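Local coordinates for protein putative oxidoreductase FAD-binding subunit (Sulfolobus tokodaii, PDB 4ZOH) that probably serves as the FAD-binding subunit of a molybdopterin-dependent oxidoreductase, holding the flavin through which electrons would pass during turnover, at residues I62-G66 and N67-I71; T76-N79 and I80-S84; G96-Q99 and V100-M103; P120-L123 and I124-A128; V141-K144 and S145-K148. One frame throughout, in Å; residues are numbered along the deposited sequence.

In the fold
The five contacts follow one another along the chain in strict series, none nested in or crossing another, and each closes only a local turn. Contact 1 closes the hairpin of strands 62-64 and 68-72 at what is, within this chain, one margin of the five-stranded antiparallel sheet. Contact 2 is the short helix 77-81, which packs on that hairpin and reaches the flavin cofactor. Contact 3, the start of helix 98-103, lies against contact 2 and touches FAD as well. Contact 4 ends helix 119-125 near the centre of the subunit and leads into strand 129-134. Contact 5, the helical turn after strand 137-142, packs on contact 4, far from the cofactor-bound pair.

Contact 1: residues I62-G66 and N67-I71; sequences ITKDG and NLYKI
Asp65 and Lys70 are joined by a salt bridge, OD1 of Asp65 lying 3.0 Å from NZ of Lys70, though as a hydrogen bond it is weak. The lysine chain, extended beyond CG, runs past CB of Asp65 to bring its ammonium to the carboxylate beside the hairpin turn. Backbone bonds hold the two strands. Thr63 N donates to Lys70 O at 2.6 Å, and Lys70 N returns a bond to Thr63 O. Near the turn Asp65 N meets Leu68 O at 2.6 Å, whereas Leu68 N to Asp65 O is weak at 3.4 Å. Between them Gly66 (phi 77°, psi -118°) and Asn67 form a two-residue reversal close to a type II' turn. On the face bearing Ile62, Lys64 and Tyr69, CG of Lys64 lies over one face of the Tyr69 ring, 4.0 Å from CE1 of Tyr69. Ile62 uses both branches: CG2 approaches Tyr69 CD1 obliquely at 4.1 Å, while CD1 sits 3.7 Å from Ile71 CG2, the two isoleucines side by side. This hairpin edges the sheet. Strand 68-72 is bonded on its other side to strand 160-167, through Tyr69 with Val166 and Ile71 with Ile164, and Ile62 and Ile71 both pack against Ile80 of helix 77-81.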
# COMPACT_ATOMS: atom_id res chain seq x y z
N ILE B 62 46.18 -18.88 3.17
CA ILE B 62 47.41 -18.79 2.30
C ILE B 62 48.59 -19.26 3.16
O ILE B 62 48.90 -18.62 4.13
CB ILE B 62 47.74 -17.35 1.77
CG1 ILE B 62 46.59 -16.67 0.97
CG2 ILE B 62 49.02 -17.35 0.95
CD1 ILE B 62 45.96 -17.59 -0.05
N THR B 63 49.21 -20.39 2.83
CA THR B 63 50.37 -20.84 3.60
C THR B 63 51.62 -20.97 2.70
O THR B 63 51.56 -21.65 1.68
CB THR B 63 50.10 -22.18 4.33
OG1 THR B 63 48.94 -22.04 5.13
CG2 THR B 63 51.23 -22.55 5.27
N LYS B 64 52.72 -20.34 3.11
CA LYS B 64 54.06 -20.55 2.53
C LYS B 64 54.77 -21.68 3.28
O LYS B 64 55.18 -21.52 4.41
CB LYS B 64 54.87 -19.26 2.59
CG LYS B 64 56.03 -19.15 1.60
CD LYS B 64 56.59 -17.74 1.72
CE LYS B 64 57.90 -17.53 0.96
NZ LYS B 64 57.97 -16.14 0.42
N ASP B 65 54.88 -22.82 2.61
CA ASP B 65 55.33 -24.11 3.16
C ASP B 65 56.60 -24.53 2.40
O ASP B 65 56.56 -25.32 1.45
CB ASP B 65 54.18 -25.14 3.00
CG ASP B 65 54.45 -26.51 3.69
OD1 ASP B 65 53.55 -27.38 3.59
OD2 ASP B 65 55.50 -26.73 4.33
N GLY B 66 57.73 -23.98 2.84
CA GLY B 66 58.98 -24.09 2.10
C GLY B 66 59.00 -23.14 0.90
O GLY B 66 58.90 -21.90 1.05
N ASN B 67 59.10 -23.74 -0.27
CA ASN B 67 59.04 -23.04 -1.55
C ASN B 67 57.70 -23.37 -2.29
O ASN B 67 57.60 -23.38 -3.54
CB ASN B 67 60.27 -23.45 -2.36
CG ASN B 67 60.50 -24.96 -2.32
OD1 ASN B 67 59.56 -25.77 -2.43
ND2 ASN B 67 61.75 -25.35 -2.13
N LEU B 68 56.67 -23.67 -1.50
CA LEU B 68 55.29 -23.77 -1.99
C LEU B 68 54.43 -22.80 -1.22
O LEU B 68 54.58 -22.66 -0.01
CB LEU B 68 54.76 -25.17 -1.82
CG LEU B 68 54.73 -26.04 -3.08
CD1 LEU B 68 56.11 -26.33 -3.58
CD2 LEU B 68 53.98 -27.34 -2.80
N TYR B 69 53.56 -22.09 -1.92
CA TYR B 69 52.35 -21.55 -1.32
C TYR B 69 51.24 -22.59 -1.40
O TYR B 69 51.03 -23.20 -2.46
CB TYR B 69 51.90 -20.32 -2.05
CG TYR B 69 52.73 -19.09 -1.84
CD1 TYR B 69 52.62 -18.36 -0.67
CD2 TYR B 69 53.59 -18.60 -2.88
CE1 TYR B 69 53.32 -17.17 -0.51
CE2 TYR B 69 54.33 -17.42 -2.72
CZ TYR B 69 54.18 -16.72 -1.54
OH TYR B 69 54.87 -15.57 -1.32
N LYS B 70 50.58 -22.82 -0.26
CA LYS B 70 49.40 -23.67 -0.21
C LYS B 70 48.19 -22.78 0.07
O LYS B 70 48.21 -21.91 0.98
CB LYS B 70 49.56 -24.79 0.82
CG LYS B 70 50.89 -25.49 0.69
CD LYS B 70 50.84 -26.88 1.23
CE LYS B 70 52.15 -27.56 0.88
NZ LYS B 70 52.10 -28.93 1.41
N ILE B 71 47.17 -22.94 -0.79
CA ILE B 71 46.06 -22.01 -0.83
C ILE B 71 44.82 -22.82 -0.61
O ILE B 71 44.50 -23.70 -1.42
CB ILE B 71 45.95 -21.25 -2.19
CG1 ILE B 71 47.22 -20.50 -2.49
CG2 ILE B 71 44.71 -20.31 -2.20
CD1 ILE B 71 47.48 -20.49 -3.96

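Contact 2: residues T76-N79 and I80-S84; sequences THYN and ISKSS. With FAD (flavin-adenine dinucleotide), chain H.
Ile80 lies back along the helix against Thr76: its N donates to Thr76 O at 3.0 Å with an almost straight N-H...O angle of 178°, and its CG1 rests 3.4 Å from the same carbonyl oxygen. CG1 is set beside the backbone N (chi1 -64°), which brings the longer branch over the start of the helix. Asn79 contributes mainly through its backbone. Its N is received by OG1 of Thr76 at 3.2 Å, the capping bond of an N-cap threonine, and its carbonyl oxygen takes Lys82 N, a donor that stands well above the carbonyl plane. Tyr78 supplies an aromatic surface for Lys82, one turn on. Its ring lies beneath the aliphatic part of Lys82 in a CH-pi contact, CG of the lysine being 4.1 Å from the ring centroid and 17° off its normal, while CE touches ring atom CE1 at 3.6 Å. The carbonyl of Tyr78 also accepts Ser81 OG at 2.8 Å, so a serine hydroxyl is folded back onto the helix. Past the helix, both N and OG of Ser83 reach Ile80 O from one face of its plane. The hydroxyl of Tyr78 is bonded to an acidic side chain of another protein chain. His77 links the helix to the cofactor: NE2 and FAD O2' are hydrogen-bonded at 2.9 Å, while ND1 is bonded to Tyr119 OH. Held from both nitrogens, the imidazole probably has little freedom to rotate, which would help to fix the ribityl chain of the flavin.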
# COMPACT_ATOMS: atom_id res chain seq x y z
N THR B 76 39.15 -16.60 -1.03
CA THR B 76 38.45 -15.74 -1.99
C THR B 76 39.47 -14.99 -2.86
O THR B 76 40.65 -14.76 -2.46
CB THR B 76 37.59 -14.70 -1.27
OG1 THR B 76 38.43 -13.81 -0.55
CG2 THR B 76 36.46 -15.35 -0.31
N HIS B 77 38.98 -14.52 -4.00
CA HIS B 77 39.75 -13.66 -4.91
C HIS B 77 40.35 -12.50 -4.20
O HIS B 77 41.55 -12.12 -4.42
CB HIS B 77 38.88 -13.15 -6.11
CG HIS B 77 38.13 -14.24 -6.84
ND1 HIS B 77 38.64 -15.51 -7.00
CD2 HIS B 77 36.91 -14.27 -7.42
CE1 HIS B 77 37.79 -16.26 -7.68
NE2 HIS B 77 36.72 -15.54 -7.93
N TYR B 78 39.51 -11.90 -3.36
CA TYR B 78 39.94 -10.69 -2.66
C TYR B 78 41.17 -11.00 -1.80
O TYR B 78 42.14 -10.23 -1.81
CB TYR B 78 38.82 -10.07 -1.80
CG TYR B 78 39.29 -8.93 -0.90
CD1 TYR B 78 39.33 -7.62 -1.37
CD2 TYR B 78 39.68 -9.16 0.44
CE1 TYR B 78 39.73 -6.58 -0.56
CE2 TYR B 78 40.09 -8.11 1.28
CZ TYR B 78 40.11 -6.83 0.77
OH TYR B 78 40.47 -5.78 1.57
N ASN B 79 41.11 -12.10 -1.06
CA ASN B 79 42.20 -12.41 -0.10
C ASN B 79 43.49 -12.81 -0.84
O ASN B 79 44.53 -12.36 -0.49
CB ASN B 79 41.81 -13.50 0.91
CG ASN B 79 40.87 -12.97 1.98
OD1 ASN B 79 40.95 -11.84 2.41
ND2 ASN B 79 39.97 -13.83 2.41
N ILE B 80 43.36 -13.61 -1.87
CA ILE B 80 44.49 -13.94 -2.76
C ILE B 80 45.09 -12.64 -3.33
O ILE B 80 46.30 -12.45 -3.28
CB ILE B 80 44.06 -14.91 -3.86
CG1 ILE B 80 43.64 -16.22 -3.20
CG2 ILE B 80 45.17 -15.08 -4.90
CD1 ILE B 80 42.98 -17.29 -4.09
N SER B 81 44.25 -11.72 -3.76
CA SER B 81 44.73 -10.47 -4.34
C SER B 81 45.53 -9.64 -3.35
O SER B 81 46.30 -8.75 -3.75
CB SER B 81 43.58 -9.71 -5.00
OG SER B 81 42.95 -8.81 -4.12
N LYS B 82 45.41 -9.96 -2.05
CA LYS B 82 45.99 -9.10 -1.02
C LYS B 82 47.21 -9.74 -0.43
O LYS B 82 47.86 -9.14 0.41
CB LYS B 82 45.00 -8.82 0.14
CG LYS B 82 43.82 -7.93 -0.18
CD LYS B 82 44.34 -6.56 -0.53
CE LYS B 82 43.21 -5.69 -0.99
NZ LYS B 82 43.70 -4.32 -1.37
N SER B 83 47.56 -10.92 -0.92
CA SER B 83 48.59 -11.71 -0.26
C SER B 83 49.97 -11.90 -0.97
O SER B 83 50.74 -12.82 -0.64
CB SER B 83 47.98 -13.02 0.15
OG SER B 83 47.87 -13.81 -0.97
N SER B 84 50.34 -11.01 -1.87
CA SER B 84 51.76 -11.02 -2.37
C SER B 84 52.30 -12.34 -2.98
O SER B 84 53.49 -12.61 -2.92
CB SER B 84 52.70 -10.46 -1.28
OG SER B 84 52.35 -9.09 -1.01
PA FAD H . 30.66 -21.55 -7.04
O1A FAD H . 29.80 -20.74 -7.96
O2A FAD H . 30.28 -21.78 -5.64
O5B FAD H . 30.88 -22.97 -7.66
C5B FAD H . 31.23 -23.10 -9.07
C4B FAD H . 31.37 -24.68 -9.44
O4B FAD H . 32.38 -25.37 -8.59
C3B FAD H . 30.06 -25.37 -9.08
O3B FAD H . 29.78 -26.35 -10.05
C2B FAD H . 30.27 -25.96 -7.67
O2B FAD H . 29.45 -27.10 -7.38
C1B FAD H . 31.69 -26.41 -7.75
N9A FAD H . 32.61 -26.20 -6.63
C8A FAD H . 32.79 -25.11 -5.89
N7A FAD H . 33.81 -25.33 -5.02
C5A FAD H . 34.26 -26.59 -5.24
C6A FAD H . 35.29 -27.37 -4.67
N6A FAD H . 36.04 -26.83 -3.72
N1A FAD H . 35.48 -28.63 -5.11
C2A FAD H . 34.76 -29.16 -6.13
N3A FAD H . 33.77 -28.44 -6.68
C4A FAD H . 33.50 -27.15 -6.26
N1 FAD H . 35.72 -15.17 -13.22
C2 FAD H . 36.91 -14.87 -13.88
O2 FAD H . 37.79 -15.71 -13.92
N3 FAD H . 37.11 -13.66 -14.47
C4 FAD H . 36.14 -12.71 -14.45
O4 FAD H . 36.39 -11.62 -14.95
C4X FAD H . 34.91 -13.01 -13.81
N5 FAD H . 33.93 -12.05 -13.79
C5X FAD H . 32.68 -12.37 -13.16
C6 FAD H . 31.67 -11.41 -13.20
C7 FAD H . 30.45 -11.68 -12.57
C7M FAD H . 29.37 -10.57 -12.64
C8 FAD H . 30.23 -12.92 -11.94
C8M FAD H . 28.89 -13.30 -11.25
C9 FAD H . 31.23 -13.91 -11.95
C9A FAD H . 32.46 -13.62 -12.54
N10 FAD H . 33.50 -14.57 -12.57
C10 FAD H . 34.71 -14.23 -13.21
C1' FAD H . 33.37 -15.90 -11.97
C2' FAD H . 33.77 -15.88 -10.48
O2' FAD H . 35.21 -15.77 -10.42
C3' FAD H . 33.25 -17.11 -9.70
O3' FAD H . 33.41 -16.78 -8.32
C4' FAD H . 34.02 -18.39 -9.99
O4' FAD H . 34.03 -18.60 -11.41
C5' FAD H . 33.40 -19.62 -9.30
O5' FAD H . 33.90 -19.59 -7.94
P FAD H . 32.90 -19.66 -6.72
O1P FAD H . 33.69 -19.88 -5.48
O2P FAD H . 31.99 -18.49 -6.74
O3P FAD H . 32.17 -21.00 -7.12

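Contact 3: residues G96-Q99 and V100-M103. With FAD (flavin-adenine dinucleotide), chain H.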
# COMPACT_ATOMS: atom_id res chain seq x y z
N GLY B 96 36.49 -10.31 -12.37
CA GLY B 96 35.22 -9.56 -12.18
C GLY B 96 35.25 -8.16 -11.57
O GLY B 96 35.92 -7.26 -12.09
N ASP B 97 34.48 -7.94 -10.50
CA ASP B 97 34.39 -6.59 -9.91
C ASP B 97 34.58 -6.79 -8.41
O ASP B 97 34.66 -7.97 -7.99
CB ASP B 97 33.06 -5.94 -10.31
CG ASP B 97 31.84 -6.75 -9.79
OD1 ASP B 97 31.80 -7.20 -8.59
OD2 ASP B 97 30.92 -6.92 -10.57
N PRO B 98 34.66 -5.71 -7.60
CA PRO B 98 34.96 -5.87 -6.19
C PRO B 98 34.01 -6.83 -5.47
O PRO B 98 34.47 -7.72 -4.70
CB PRO B 98 34.81 -4.43 -5.64
CG PRO B 98 35.19 -3.56 -6.79
CD PRO B 98 34.65 -4.28 -8.00
N GLN B 99 32.70 -6.68 -5.71
CA GLN B 99 31.69 -7.54 -5.07
C GLN B 99 31.97 -8.96 -5.44
O GLN B 99 31.94 -9.84 -4.57
CB GLN B 99 30.26 -7.12 -5.42
CG GLN B 99 29.88 -5.76 -4.82
CD GLN B 99 30.06 -4.60 -5.83
OE1 GLN B 99 31.09 -4.47 -6.53
NE2 GLN B 99 29.04 -3.75 -5.92
N VAL B 100 32.22 -9.21 -6.75
CA VAL B 100 32.54 -10.56 -7.19
C VAL B 100 33.76 -11.13 -6.44
O VAL B 100 33.75 -12.27 -5.96
CB VAL B 100 32.72 -10.72 -8.71
CG1 VAL B 100 33.04 -12.17 -9.07
CG2 VAL B 100 31.47 -10.37 -9.41
N ARG B 101 34.81 -10.34 -6.32
CA ARG B 101 36.02 -10.88 -5.70
C ARG B 101 35.88 -11.09 -4.18
O ARG B 101 36.60 -11.87 -3.54
CB ARG B 101 37.15 -9.92 -6.02
CG ARG B 101 37.52 -9.95 -7.51
CD ARG B 101 38.83 -9.24 -7.72
NE ARG B 101 38.80 -7.85 -7.32
CZ ARG B 101 38.34 -6.84 -8.06
NH1 ARG B 101 37.82 -7.04 -9.25
NH2 ARG B 101 38.38 -5.60 -7.59
N ASN B 102 34.94 -10.37 -3.58
CA ASN B 102 34.63 -10.56 -2.17
C ASN B 102 34.08 -11.91 -1.89
O ASN B 102 34.20 -12.40 -0.76
CB ASN B 102 33.70 -9.44 -1.71
CG ASN B 102 34.43 -8.15 -1.47
OD1 ASN B 102 35.68 -8.16 -1.17
ND2 ASN B 102 33.71 -7.01 -1.58
N MET B 103 33.54 -12.59 -2.89
CA MET B 103 32.90 -13.89 -2.65
C MET B 103 33.45 -15.05 -3.41
O MET B 103 33.48 -16.16 -2.89
CB MET B 103 31.39 -13.84 -2.96
CG MET B 103 30.64 -12.80 -2.12
SD MET B 103 30.27 -13.53 -0.51
CE MET B 103 28.86 -14.52 -0.97
PA FAD H . 30.66 -21.55 -7.04
O1A FAD H . 29.80 -20.74 -7.96
O2A FAD H . 30.28 -21.78 -5.64
O5B FAD H . 30.88 -22.97 -7.66
C5B FAD H . 31.23 -23.10 -9.07
C4B FAD H . 31.37 -24.68 -9.44
O4B FAD H . 32.38 -25.37 -8.59
C3B FAD H . 30.06 -25.37 -9.08
O3B FAD H . 29.78 -26.35 -10.05
C2B FAD H . 30.27 -25.96 -7.67
O2B FAD H . 29.45 -27.10 -7.38
C1B FAD H . 31.69 -26.41 -7.75
N9A FAD H . 32.61 -26.20 -6.63
C8A FAD H . 32.79 -25.11 -5.89
N7A FAD H . 33.81 -25.33 -5.02
C5A FAD H . 34.26 -26.59 -5.24
C6A FAD H . 35.29 -27.37 -4.67
N6A FAD H . 36.04 -26.83 -3.72
N1A FAD H . 35.48 -28.63 -5.11
C2A FAD H . 34.76 -29.16 -6.13
N3A FAD H . 33.77 -28.44 -6.68
C4A FAD H . 33.50 -27.15 -6.26
N1 FAD H . 35.72 -15.17 -13.22
C2 FAD H . 36.91 -14.87 -13.88
O2 FAD H . 37.79 -15.71 -13.92
N3 FAD H . 37.11 -13.66 -14.47
C4 FAD H . 36.14 -12.71 -14.45
O4 FAD H . 36.39 -11.62 -14.95
C4X FAD H . 34.91 -13.01 -13.81
N5 FAD H . 33.93 -12.05 -13.79
C5X FAD H . 32.68 -12.37 -13.16
C6 FAD H . 31.67 -11.41 -13.20
C7 FAD H . 30.45 -11.68 -12.57
C7M FAD H . 29.37 -10.57 -12.64
C8 FAD H . 30.23 -12.92 -11.94
C8M FAD H . 28.89 -13.30 -11.25
C9 FAD H . 31.23 -13.91 -11.95
C9A FAD H . 32.46 -13.62 -12.54
N10 FAD H . 33.50 -14.57 -12.57
C10 FAD H . 34.71 -14.23 -13.21
C1' FAD H . 33.37 -15.90 -11.97
C2' FAD H . 33.77 -15.88 -10.48
O2' FAD H . 35.21 -15.77 -10.42
C3' FAD H . 33.25 -17.11 -9.70
O3' FAD H . 33.41 -16.78 -8.32
C4' FAD H . 34.02 -18.39 -9.99
O4' FAD H . 34.03 -18.60 -11.41
C5' FAD H . 33.40 -19.62 -9.30
O5' FAD H . 33.90 -19.59 -7.94
P FAD H . 32.90 -19.66 -6.72
O1P FAD H . 33.69 -19.88 -5.48
O2P FAD H . 31.99 -18.49 -6.74
O3P FAD H . 32.17 -21.00 -7.12
O HOH W 1 36.87 -7.18 -3.54
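Val100 and Gly96 meet across the opening of this helix, and both touch the flavin. Gly96 N donates to FAD O4 at 2.9 Å with an N-H...O angle of 160°, gripping the pyrimidine end of the ring system, while Val100 CG2 touches C7 of the dimethylbenzene end of FAD at 3.6 Å and CG1 lies near C9 and C9A. The absence of a side chain at Gly96, whose phi is positive, leaves its CA 4.4 Å from Val100 CB. What sets the valine is Asp97, the N-cap: its OD1 accepts Val100 N at 2.8 Å, the donor lying nearly along the carboxylate C-O axis, and the same oxygen is 3.3 Å from Val100 CG2. This reach depends on CG of Asp97 standing between the backbone N and carbonyl carbon (chi1 61°). OD2 is occupied by a salt bridge to a basic side chain of another protein chain. In the next shell Arg101 bends at chi3 and folds back over the cap, so that one guanidinium face looks onto Asp97 O and Pro98 CA, while NH1 is bonded to Ile95 O just before the turn. A water links Pro98 O, at 2.7 Å, weakly to Asn102 OD1, and Asn102 N donates to Pro98 O at 2.9 Å, while Asn102 ND2 is bonded to the backbone of another protein chain. The side of the first turn of helix 98-103, with Val100, thus packs against the flavin, and the helix lies against helix 77-81: Arg101 O receives Tyr78 N, Arg101 packs on His77, and residues of another protein chain meet Asp97, Pro98 and Gln99.

Contact 4: residues P120-L123 and I124-A128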
# COMPACT_ATOMS: atom_id res chain seq x y z
N PRO B 120 43.41 -19.68 -14.64
CA PRO B 120 44.10 -20.75 -15.40
C PRO B 120 45.30 -20.26 -16.20
O PRO B 120 46.24 -20.99 -16.34
CB PRO B 120 43.01 -21.26 -16.37
CG PRO B 120 41.72 -20.99 -15.64
CD PRO B 120 41.98 -19.64 -14.99
N ALA B 121 45.28 -19.03 -16.68
CA ALA B 121 46.45 -18.49 -17.34
C ALA B 121 47.66 -18.45 -16.37
O ALA B 121 48.74 -18.88 -16.76
CB ALA B 121 46.20 -17.14 -17.95
N ALA B 122 47.45 -17.92 -15.17
CA ALA B 122 48.48 -17.91 -14.13
C ALA B 122 48.79 -19.32 -13.64
O ALA B 122 49.95 -19.63 -13.44
CB ALA B 122 48.14 -16.98 -12.95
N LEU B 123 47.78 -20.17 -13.46
CA LEU B 123 48.02 -21.46 -12.85
C LEU B 123 48.79 -22.39 -13.84
O LEU B 123 49.57 -23.22 -13.44
CB LEU B 123 46.72 -22.10 -12.37
CG LEU B 123 45.99 -21.47 -11.15
CD1 LEU B 123 44.63 -22.11 -10.93
CD2 LEU B 123 46.75 -21.49 -9.82
N ILE B 124 48.53 -22.27 -15.12
CA ILE B 124 49.25 -23.14 -16.07
C ILE B 124 50.71 -22.72 -16.15
O ILE B 124 51.58 -23.57 -16.25
CB ILE B 124 48.55 -23.28 -17.45
CG1 ILE B 124 49.08 -24.50 -18.23
CG2 ILE B 124 48.65 -22.03 -18.26
CD1 ILE B 124 48.26 -25.76 -18.04
N ALA B 125 50.93 -21.41 -16.05
CA ALA B 125 52.26 -20.80 -16.12
C ALA B 125 53.08 -21.15 -14.90
O ALA B 125 54.30 -21.31 -14.97
CB ALA B 125 52.14 -19.30 -16.24
N MET B 126 52.39 -21.25 -13.77
CA MET B 126 53.00 -21.56 -12.52
C MET B 126 53.26 -23.07 -12.28
O MET B 126 53.89 -23.43 -11.30
CB MET B 126 52.13 -20.95 -11.43
CG MET B 126 52.20 -19.44 -11.40
SD MET B 126 51.05 -18.67 -10.25
CE MET B 126 52.08 -18.39 -8.76
N ASP B 127 52.79 -23.96 -13.17
CA ASP B 127 52.79 -25.43 -12.86
C ASP B 127 52.12 -25.70 -11.50
O ASP B 127 52.59 -26.52 -10.68
CB ASP B 127 54.18 -26.15 -12.92
CG ASP B 127 55.02 -25.76 -14.15
OD1 ASP B 127 54.51 -25.83 -15.29
OD2 ASP B 127 56.20 -25.35 -13.95
N ALA B 128 51.02 -24.97 -11.26
CA ALA B 128 50.18 -25.19 -10.09
C ALA B 128 49.76 -26.65 -9.96
O ALA B 128 49.64 -27.38 -11.00
CB ALA B 128 48.93 -24.32 -10.20
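Leu123 and Ala128 meet because the backbone reverses at Asp127, whose phi of 51° lies outside the right-handed helical region. The leucine holds CG beside its backbone N (chi1 -71°); with CD1 extended beyond CG, the other branch, CD2, is turned to Ala128 CB, 3.6 Å away. Met126 has its CG on the same side of its own backbone (chi1 -71°), which lays CG 3.0 Å from Ala122 O and SD 4.3 Å from Ala122 CB, so that the thioether lies along the preceding turn. Ile124 presses CG2 against the carbonyl oxygens of Pro120, at 3.3 Å, and Ala121. The backbone bonds Ile124 N to Pro120 O and Met126 N to Ala122 O carry the helix forward, with a weak Ala125 N to Ala121 O bond between them. Around the end, Asp127 forms salt bridges to Arg206 and Arg218, which also hold the carbonyls of Ala125 and Ile124, respectively; Leu123 packs on Leu88 and Ile164. The closing bonds are Ala128 N to Leu123 O, 3.1 Å, and a weak Asp127 N to Ile124 O. Together with the apolar touch of Leu123 and Ala128, they make a Schellman motif, turning helix 119-125 into strand 129-134 within the FAD-binding domain.

Contact 5: residues V141-K144 and S145-K148; sequences VNFK and SFAK
Phe146 lies between Val141 and Phe143. Val141 crosses it at about a right angle, its CG2 branch 3.9 Å from CB of Phe146. The two phenylalanines, one helical turn apart, send CG away from their backbone N (chi1 -180° for Phe143 and 177° for Phe146), and their rings come together at CE1 of Phe143 and CD2 of Phe146, 4.4 Å apart in loose apolar contact. CZ of Phe143 reaches on to Ala147 CB at 4.3 Å. Holding this geometry is a short run of backbone bonds: Phe146 N to Asn142 O at 3.0 Å and Ala147 N to Phe143 O at 3.2 Å. A water donates to Lys144 O and, at 2.8 Å, to Ala147 O, bridging the end of the turn. Both rings look inward, touching Ile110, and Phe143 also packs on Pro120 and Leu123 of helix 119-125, while Phe146 touches Val130 and Ile132. The arrangement is a single helical turn with Asn142 at its N-cap position, though the asparagine side chain makes no capping bond. It ends at an inverse gamma turn centred on Ala147, closed by a weak Lys148 N to Phe146 O bond, and connects strand 137-142, outermost in its sheet within this chain, to strand 147-149.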
# COMPACT_ATOMS: atom_id res chain seq x y z
N VAL B 141 47.19 -33.62 -8.28
CA VAL B 141 47.38 -33.71 -9.73
C VAL B 141 47.94 -32.37 -10.22
O VAL B 141 47.90 -31.37 -9.50
CB VAL B 141 46.09 -34.11 -10.48
CG1 VAL B 141 45.63 -35.51 -10.09
CG2 VAL B 141 45.00 -33.08 -10.26
N ASN B 142 48.47 -32.37 -11.44
CA ASN B 142 49.01 -31.16 -12.07
C ASN B 142 47.86 -30.37 -12.64
O ASN B 142 46.93 -30.99 -13.22
CB ASN B 142 49.95 -31.55 -13.23
CG ASN B 142 51.27 -32.10 -12.73
OD1 ASN B 142 51.94 -31.48 -11.90
ND2 ASN B 142 51.62 -33.28 -13.21
N PHE B 143 47.94 -29.04 -12.51
CA PHE B 143 46.84 -28.20 -13.02
C PHE B 143 46.53 -28.63 -14.45
O PHE B 143 45.33 -28.73 -14.81
CB PHE B 143 47.04 -26.65 -12.91
CG PHE B 143 45.87 -25.87 -13.45
CD1 PHE B 143 44.68 -25.75 -12.71
CD2 PHE B 143 45.91 -25.32 -14.74
CE1 PHE B 143 43.57 -25.10 -13.24
CE2 PHE B 143 44.82 -24.65 -15.27
CZ PHE B 143 43.64 -24.54 -14.52
N LYS B 144 47.57 -28.96 -15.24
CA LYS B 144 47.36 -29.25 -16.66
C LYS B 144 46.45 -30.43 -16.90
O LYS B 144 45.64 -30.41 -17.84
CB LYS B 144 48.66 -29.45 -17.46
CG LYS B 144 48.34 -29.61 -18.95
CD LYS B 144 49.50 -30.18 -19.74
CE LYS B 144 49.24 -30.03 -21.21
NZ LYS B 144 50.56 -30.12 -21.89
N SER B 145 46.58 -31.45 -16.06
CA SER B 145 45.77 -32.65 -16.18
C SER B 145 44.40 -32.49 -15.56
O SER B 145 43.46 -33.18 -15.97
CB SER B 145 46.48 -33.83 -15.50
OG SER B 145 47.85 -33.88 -15.87
N PHE B 146 44.29 -31.60 -14.56
CA PHE B 146 43.02 -31.35 -13.88
C PHE B 146 42.00 -30.73 -14.84
O PHE B 146 40.80 -31.09 -14.85
CB PHE B 146 43.26 -30.50 -12.65
CG PHE B 146 42.01 -30.12 -11.91
CD1 PHE B 146 41.39 -31.04 -11.06
CD2 PHE B 146 41.48 -28.83 -12.04
CE1 PHE B 146 40.22 -30.70 -10.37
CE2 PHE B 146 40.32 -28.49 -11.36
CZ PHE B 146 39.70 -29.41 -10.51
N ALA B 147 42.50 -29.85 -15.70
CA ALA B 147 41.66 -29.15 -16.64
C ALA B 147 41.41 -29.97 -17.90
O ALA B 147 41.94 -29.69 -18.96
CB ALA B 147 42.22 -27.75 -16.92
N LYS B 148 40.56 -30.98 -17.76
CA LYS B 148 40.26 -31.90 -18.87
C LYS B 148 39.66 -31.26 -20.13
O LYS B 148 39.95 -31.71 -21.22
CB LYS B 148 39.38 -33.03 -18.37
CG LYS B 148 40.04 -33.93 -17.32
CD LYS B 148 39.10 -35.01 -16.75
CE LYS B 148 38.39 -35.86 -17.80
NZ LYS B 148 36.94 -36.06 -17.46
O HOH W 2 44.52 -28.74 -19.24